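Local coordinates for putative metallopeptidase (Corynebacterium diphtheriae, PDB 3QOC), which is a putative M24-family metallopeptidase, probably a metal-dependent aminopeptidase, represented here by its N-terminal creatinase/prolidase-like domain alone, at residues A[9-12]-A[13-17]; A[61-64]-A[65-68]; A[104-107]-A[108-112]. All blocks are in the same frame, centred on the assembly; numbering follows the deposited sequence.

Contact 1: A[9-12]-A[13-17]; sequences RFLQ and RRRAL. With SO4 (sulfate ion), chain F.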
loop_
_atom_site.group_PDB
_atom_site.type_symbol
_atom_site.label_atom_id
_atom_site.label_comp_id
_atom_site.label_asym_id
_atom_site.label_seq_id
_atom_site.Cartn_x
_atom_site.Cartn_y
_atom_site.Cartn_z
ATOM N N ARG A 9 7.446 14.705 5.711
ATOM C CA ARG A 9 7.460 14.465 4.289
ATOM C C ARG A 9 6.757 13.148 3.819
ATOM O O ARG A 9 6.259 13.091 2.712
ATOM C CB ARG A 9 8.884 14.468 3.802
ATOM C CG ARG A 9 9.843 13.353 4.395
ATOM C CD ARG A 9 11.270 13.624 3.858
ATOM N NE ARG A 9 12.287 12.689 4.240
ATOM C CZ ARG A 9 12.886 12.657 5.428
ATOM N NH1 ARG A 9 12.533 13.500 6.374
ATOM N NH2 ARG A 9 13.852 11.774 5.685
ATOM N N PHE A 10 6.722 12.116 4.647
ATOM C CA PHE A 10 6.126 10.872 4.227
ATOM C C PHE A 10 4.612 11.086 4.210
ATOM O O PHE A 10 3.961 10.623 3.282
ATOM C CB PHE A 10 6.568 9.720 5.151
ATOM C CG PHE A 10 8.083 9.559 5.216
ATOM C CD1 PHE A 10 8.771 8.981 4.158
ATOM C CD2 PHE A 10 8.817 10.047 6.329
ATOM C CE1 PHE A 10 10.160 8.857 4.183
ATOM C CE2 PHE A 10 10.197 9.922 6.381
ATOM C CZ PHE A 10 10.884 9.319 5.277
ATOM N N LEU A 11 4.072 11.816 5.196
ATOM C CA LEU A 11 2.622 12.164 5.211
ATOM C C LEU A 11 2.296 12.995 3.976
ATOM O O LEU A 11 1.329 12.702 3.247
ATOM C CB LEU A 11 2.196 12.848 6.523
ATOM C CG LEU A 11 0.675 13.102 6.711
ATOM C CD1 LEU A 11 -0.130 11.854 6.529
ATOM C CD2 LEU A 11 0.312 13.622 8.051
ATOM N N GLN A 12 3.167 13.937 3.651
ATOM C CA GLN A 12 2.988 14.746 2.407
ATOM C C GLN A 12 3.013 13.964 1.080
ATOM O O GLN A 12 2.272 14.242 0.142
ATOM C CB GLN A 12 3.986 15.948 2.382
ATOM C CG GLN A 12 3.739 16.960 3.595
ATOM C CD GLN A 12 4.762 18.114 3.691
ATOM O OE1 GLN A 12 5.937 17.974 3.325
ATOM N NE2 GLN A 12 4.309 19.249 4.221
ATOM N N ARG A 13 3.876 12.956 0.993
ATOM C CA ARG A 13 3.948 12.161 -0.209
ATOM C C ARG A 13 2.702 11.299 -0.343
ATOM O O ARG A 13 2.250 11.014 -1.419
ATOM C CB ARG A 13 5.209 11.281 -0.082
ATOM C CG ARG A 13 6.461 12.150 -0.337
ATOM C CD ARG A 13 7.681 11.536 0.328
ATOM N NE ARG A 13 8.895 12.314 0.079
ATOM C CZ ARG A 13 10.104 11.902 0.381
ATOM N NH1 ARG A 13 10.303 10.687 0.904
ATOM N NH2 ARG A 13 11.134 12.681 0.123
ATOM N N ARG A 14 2.241 10.791 0.772
ATOM C CA ARG A 14 1.011 9.978 0.783
ATOM C C ARG A 14 -0.161 10.818 0.350
ATOM O O ARG A 14 -0.895 10.393 -0.526
ATOM C CB ARG A 14 0.763 9.343 2.148
ATOM C CG ARG A 14 1.827 8.282 2.470
ATOM C CD ARG A 14 1.427 7.342 3.566
ATOM N NE ARG A 14 1.222 7.926 4.866
ATOM C CZ ARG A 14 2.196 8.290 5.716
ATOM N NH1 ARG A 14 3.488 8.159 5.429
ATOM N NH2 ARG A 14 1.871 8.754 6.875
ATOM N N ARG A 15 -0.298 12.023 0.936
ATOM C CA ARG A 15 -1.337 12.981 0.579
ATOM C C ARG A 15 -1.287 13.266 -0.949
ATOM O O ARG A 15 -2.288 13.113 -1.596
ATOM C CB ARG A 15 -1.230 14.264 1.451
ATOM C CG ARG A 15 -2.062 15.408 0.898
ATOM C CD ARG A 15 -2.622 16.490 1.909
ATOM N NE ARG A 15 -2.215 16.321 3.311
ATOM C CZ ARG A 15 -1.129 16.858 3.879
ATOM N NH1 ARG A 15 -0.286 17.640 3.181
ATOM N NH2 ARG A 15 -0.877 16.607 5.166
ATOM N N ALA A 16 -0.104 13.521 -1.531
ATOM C CA ALA A 16 -0.038 13.748 -2.968
ATOM C C ALA A 16 -0.503 12.510 -3.785
ATOM O O ALA A 16 -1.212 12.668 -4.754
ATOM C CB ALA A 16 1.399 14.151 -3.402
ATOM N N LEU A 17 -0.127 11.291 -3.374
ATOM C CA LEU A 17 -0.577 10.089 -4.060
ATOM C C LEU A 17 -2.089 9.947 -3.909
ATOM O O LEU A 17 -2.770 9.602 -4.865
ATOM C CB LEU A 17 0.139 8.847 -3.521
ATOM C CG LEU A 17 -0.253 7.472 -4.105
ATOM C CD1 LEU A 17 -0.130 7.538 -5.627
ATOM C CD2 LEU A 17 0.680 6.348 -3.548
HETATM S S SO4 F . 14.198 10.776 1.595
HETATM O O1 SO4 F . 13.852 12.122 1.227
HETATM O O2 SO4 F . 14.274 10.226 0.273
HETATM O O3 SO4 F . 15.459 10.736 2.306
HETATM O O4 SO4 F . 13.207 10.268 2.533
#
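The guanidinium of Arg13 has CD of Arg9 over one face, set toward the rim, and the sulfate at its edge, in plane with it. Arg9 receives the same ion at the edge of its own guanidinium, while CZ of Phe10 lies over one face. The two guanidinium planes stand nearly perpendicular, 84° apart, although the side chains run side by side in one direction. Both chains are extended from CG to NE, which carries their ends to a common anion. Arg9 NE donates to SO4 O4 at 3.1 Å and Arg13 NH2 to SO4 O1 at 3.0 Å, both fairly straight; the crossed bonds, Arg9 NE to O1 and Arg13 NH1 to O4, are weak. The ring of Phe10 runs alongside Arg13, its CE1 3.8 Å from Arg13 NH1. Arg38 also donates to the sulfate, and Tyr39 receives NH1 of Arg13 on its backbone oxygen and makes a cation-pi contact with that arginine.

The next residue, Arg14, bends at chi3 (-63°), folding its guanidinium back so that CA of Leu11 lies over one face, toward the rim; NH2 lies 3.7 Å from Leu11 CD1. Its polar end is held by the Leu40 carbonyl and a salt bridge to Asp76, whereas Arg15 pairs with Asp7. The backbone is held by the i to i+4 bonds of helix 9-19, including Arg15 N to Leu11 O at 2.9 Å. Arg9 NE and Arg13 NH2, 4.3 Å apart, are bridged by an anion probably from the crystallisation liquor, whose negative charge would offset the positive charge gathered here.

Contact 2: A[61-64]-A[65-68]; sequences STDG and RYIT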
loop_
_atom_site.group_PDB
_atom_site.type_symbol
_atom_site.label_atom_id
_atom_site.label_comp_id
_atom_site.label_asym_id
_atom_site.label_seq_id
_atom_site.Cartn_x
_atom_site.Cartn_y
_atom_site.Cartn_z
ATOM N N SER A 61 2.071 -3.486 5.688
ATOM C CA SER A 61 2.231 -4.857 6.146
ATOM C C SER A 61 3.672 -5.331 6.008
ATOM O O SER A 61 4.341 -4.967 5.090
ATOM C CB SER A 61 1.319 -5.755 5.302
ATOM O OG SER A 61 1.550 -7.097 5.660
ATOM N N THR A 62 4.112 -6.202 6.910
ATOM C CA THR A 62 5.463 -6.742 6.820
ATOM C C THR A 62 5.507 -8.073 7.604
ATOM O O THR A 62 4.514 -8.429 8.278
ATOM C CB THR A 62 6.497 -5.768 7.317
ATOM O OG1 THR A 62 7.795 -6.244 6.931
ATOM C CG2 THR A 62 6.461 -5.637 8.841
ATOM N N ASP A 63 6.600 -8.821 7.461
ATOM C CA ASP A 63 6.764 -10.089 8.185
ATOM C C ASP A 63 7.236 -9.897 9.622
ATOM O O ASP A 63 7.533 -8.782 10.083
ATOM C CB ASP A 63 7.711 -11.027 7.405
ATOM C CG ASP A 63 9.068 -10.450 7.248
ATOM O OD1 ASP A 63 9.797 -10.455 8.264
ATOM O OD2 ASP A 63 9.401 -9.935 6.136
ATOM N N GLY A 64 7.330 -11.000 10.355
ATOM C CA GLY A 64 7.612 -10.943 11.793
ATOM C C GLY A 64 8.984 -10.419 12.124
ATOM O O GLY A 64 9.201 -9.847 13.191
ATOM N N ARG A 65 9.923 -10.553 11.201
ATOM C CA ARG A 65 11.275 -10.015 11.446
ATOM C C ARG A 65 11.273 -8.491 11.585
ATOM O O ARG A 65 12.122 -7.912 12.279
ATOM C CB ARG A 65 12.246 -10.556 10.384
ATOM C CG ARG A 65 13.140 -9.618 9.757
ATOM C CD ARG A 65 13.676 -10.286 8.445
ATOM N NE ARG A 65 12.663 -10.345 7.377
ATOM C CZ ARG A 65 12.950 -10.258 6.079
ATOM N NH1 ARG A 65 14.220 -10.163 5.631
ATOM N NH2 ARG A 65 11.946 -10.268 5.205
ATOM N N TYR A 66 10.267 -7.829 11.014
ATOM C CA TYR A 66 10.308 -6.383 10.923
ATOM C C TYR A 66 9.226 -5.664 11.768
ATOM O O TYR A 66 9.069 -4.458 11.642
ATOM C CB TYR A 66 10.203 -5.978 9.509
ATOM C CG TYR A 66 11.377 -6.187 8.580
ATOM C CD1 TYR A 66 12.583 -5.674 8.844
ATOM C CD2 TYR A 66 11.211 -6.845 7.389
ATOM C CE1 TYR A 66 13.628 -5.805 7.941
ATOM C CE2 TYR A 66 12.220 -6.960 6.495
ATOM C CZ TYR A 66 13.439 -6.457 6.781
ATOM O OH TYR A 66 14.488 -6.511 5.857
ATOM N N ILE A 67 8.492 -6.385 12.615
ATOM C CA ILE A 67 7.412 -5.756 13.413
ATOM C C ILE A 67 7.895 -4.675 14.347
ATOM O O ILE A 67 7.304 -3.593 14.416
ATOM C CB ILE A 67 6.629 -6.806 14.196
ATOM C CG1 ILE A 67 5.918 -7.725 13.205
ATOM C CG2 ILE A 67 5.475 -6.205 15.131
ATOM C CD1 ILE A 67 5.046 -7.008 12.265
ATOM N N THR A 68 8.973 -4.936 15.063
ATOM C CA THR A 68 9.552 -3.902 15.890
ATOM C C THR A 68 10.041 -2.783 14.994
ATOM O O THR A 68 9.732 -1.671 15.238
ATOM C CB THR A 68 10.653 -4.439 16.824
ATOM O OG1 THR A 68 10.073 -5.345 17.775
ATOM C CG2 THR A 68 11.354 -3.298 17.597
#
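Arg65 closes on Asp63 twice, with its backbone and with its side chain. Its amide N donates to Asp63 OD1 at 2.9 Å, using the anti lone pair of that oxygen. The side chain then grips the carboxylate side-on: NE reaches OD1 of Asp63 at 3.0 Å and NH2 reaches OD2 of Asp63 at 2.7 Å, both met on the syn side but out of the carboxylate plane. The two flat groups are only 23° apart. A bend at chi3 (73°) turns the guanidinium back for this salt bridge. OD1 takes two donors, the backbone N and NE of Arg65, while OD2 also accepts from Asn47 ND2.

Tyr66 follows at the N-cap position of helix 67-73. Its N bonds to Asp63 O at 3.0 Å, an i to i+3 bond that closes the turn where strand 58-62 passes into the helix of a beta-alpha-beta unit that ends in strand 78-81. The Tyr66 ring lies against Arg65, its CE2 3.4 Å above the guanidinium plane and over its centre. Across the turn Thr62 crosses the tyrosine at about a right angle, OG1 lying 3.5 Å from CD2 of Tyr66; that hydroxyl is bonded to Asn47 O, and Tyr66 OH to Ser46.

Ile67, the first residue of the helix, runs antiparallel to the Thr62 side chain, its CD1 4.0 Å from Thr62 CG2, while CG1 packs on Gly64 CA.

Contact 3: A[104-107]-A[108-112]; sequences DYLS and VSQCE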
loop_
_atom_site.group_PDB
_atom_site.type_symbol
_atom_site.label_atom_id
_atom_site.label_comp_id
_atom_site.label_asym_id
_atom_site.label_seq_id
_atom_site.Cartn_x
_atom_site.Cartn_y
_atom_site.Cartn_z
ATOM N N ASP A 104 3.611 -2.095 -13.732
ATOM C CA ASP A 104 4.947 -2.092 -14.255
ATOM C C ASP A 104 5.931 -2.881 -13.389
ATOM O O ASP A 104 7.070 -3.105 -13.833
ATOM C CB ASP A 104 5.475 -0.636 -14.325
ATOM C CG ASP A 104 4.801 0.201 -15.389
ATOM O OD1 ASP A 104 4.035 -0.369 -16.231
ATOM O OD2 ASP A 104 5.058 1.435 -15.378
ATOM N N TYR A 105 5.534 -3.233 -12.158
ATOM C CA TYR A 105 6.437 -3.873 -11.240
ATOM C C TYR A 105 5.998 -5.237 -10.790
ATOM O O TYR A 105 6.825 -6.072 -10.436
ATOM C CB TYR A 105 6.692 -2.997 -10.000
ATOM C CG TYR A 105 7.302 -1.659 -10.330
ATOM C CD1 TYR A 105 8.674 -1.457 -10.266
ATOM C CD2 TYR A 105 6.519 -0.606 -10.772
ATOM C CE1 TYR A 105 9.238 -0.212 -10.587
ATOM C CE2 TYR A 105 7.057 0.606 -11.058
ATOM C CZ TYR A 105 8.424 0.796 -10.951
ATOM O OH TYR A 105 8.951 2.007 -11.299
ATOM N N LEU A 106 4.712 -5.498 -10.753
ATOM C CA LEU A 106 4.273 -6.823 -10.334
ATOM C C LEU A 106 4.412 -7.794 -11.514
ATOM O O LEU A 106 4.173 -7.409 -12.696
ATOM C CB LEU A 106 2.839 -6.708 -9.895
ATOM C CG LEU A 106 2.323 -7.611 -8.822
ATOM C CD1 LEU A 106 3.167 -7.464 -7.546
ATOM C CD2 LEU A 106 0.855 -7.285 -8.682
ATOM N N SER A 107 4.800 -9.032 -11.230
ATOM C CA SER A 107 4.877 -10.029 -12.255
ATOM C C SER A 107 3.501 -10.631 -12.483
ATOM O O SER A 107 2.648 -10.564 -11.643
ATOM C CB SER A 107 5.783 -11.138 -11.819
ATOM O OG SER A 107 5.265 -11.683 -10.645
ATOM N N VAL A 108 3.329 -11.233 -13.644
ATOM C CA VAL A 108 2.102 -11.948 -13.949
ATOM C C VAL A 108 1.785 -12.922 -12.855
ATOM O O VAL A 108 0.652 -12.970 -12.386
ATOM C CB VAL A 108 2.188 -12.635 -15.267
ATOM C CG1 VAL A 108 0.792 -13.344 -15.616
ATOM C CG2 VAL A 108 2.581 -11.608 -16.319
ATOM N N SER A 109 2.747 -13.691 -12.375
ATOM C CA SER A 109 2.298 -14.682 -11.370
ATOM C C SER A 109 2.054 -14.037 -10.001
ATOM O O SER A 109 1.189 -14.508 -9.249
ATOM C CB SER A 109 3.244 -15.867 -11.245
ATOM O OG SER A 109 4.485 -15.362 -10.871
ATOM N N GLN A 110 2.777 -12.967 -9.665
ATOM C CA GLN A 110 2.497 -12.278 -8.413
ATOM C C GLN A 110 1.102 -11.678 -8.467
ATOM O O GLN A 110 0.383 -11.663 -7.492
ATOM C CB GLN A 110 3.529 -11.199 -8.140
ATOM C CG GLN A 110 4.830 -11.747 -7.598
ATOM C CD GLN A 110 5.981 -10.690 -7.553
ATOM O OE1 GLN A 110 6.890 -10.769 -6.713
ATOM N NE2 GLN A 110 5.983 -9.781 -8.499
ATOM N N CYS A 111 0.725 -11.144 -9.604
ATOM C CA CYS A 111 -0.602 -10.606 -9.763
ATOM C C CYS A 111 -1.710 -11.641 -9.760
ATOM O O CYS A 111 -2.759 -11.432 -9.173
ATOM C CB CYS A 111 -0.661 -9.793 -11.040
ATOM S SG CYS A 111 -2.326 -9.085 -11.314
ATOM N N GLU A 112 -1.511 -12.771 -10.393
ATOM C CA GLU A 112 -2.489 -13.851 -10.296
ATOM C C GLU A 112 -2.694 -14.276 -8.825
ATOM O O GLU A 112 -3.844 -14.529 -8.413
ATOM C CB GLU A 112 -2.097 -15.060 -11.168
ATOM C CG GLU A 112 -3.338 -15.800 -11.761
ATOM C CD GLU A 112 -2.955 -17.115 -12.457
ATOM O OE1 GLU A 112 -1.788 -17.559 -12.238
ATOM O OE2 GLU A 112 -3.785 -17.691 -13.230
#
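Two hydrogen bonds from the first turn of helix 108-117 converge on Ser107. Gln110 N donates to Ser107 OG at 3.0 Å with an N-H...O angle of 153°, and Cys111 N donates to Ser107 O at 2.9 Å. The first is a side-chain cap, the second the opening i to i+4 bond of the helix; between them they engage the amides of two successive residues. The first torsion of Ser107 (chi1 59°) turns OG back over the helix start. The same oxygen is closely surrounded by the aliphatic part of Gln110, whose CB and CG both approach it. The hydroxyl of Ser109 lies nearby, its OG 3.8 Å from Ser107 OG. CB of Cys111 also lies 3.5 Å from Ser107 O, beside the backbone bond made by its own amide.

The apolar contacts lie one residue earlier in the loop and are carried by the two methyl branches of Leu106. CD2 meets CB of Cys111 at 3.8 Å, and CD1 lies 3.8 Å from CB of Gln110, so the fork of the leucine straddles two consecutive helix residues. The side chains of Leu106 and Gln110 pass each other at a slant. Phe101, on strand 97-102, touches both Leu106 and Cys111 and so carries this apolar patch onto the sheet, with Thr32 also against the leucine.

Taken as a whole, this is a serine N-cap, with OG of the cap residue receiving the N3 amide, at the start of the helix that follows strand 97-102 and leads to strand 122-127 in this creatinase/prolidase-like domain.

Overall arrangement
The three contacts are separate places on the surface of one small domain. Contact 1 lies within helix 9-19, whereas contacts 2 and 3 each sit at the start of a helix reached from a strand of the mixed sheet, 58-62 and 97-102 respectively. Centres of contacts 1 and 2 are 22 Å apart, those of 2 and 3 are 23 Å apart, and contacts 1 and 3, 25 Å apart, lie on opposite sides of the chain's centre. None touches another. The sulfate, probably from the crystallisation liquor, sits at contact 1 and marks no known substrate site; the metal site expected of an M24 peptidase would lie in the C-terminal domain, which is not part of this chain.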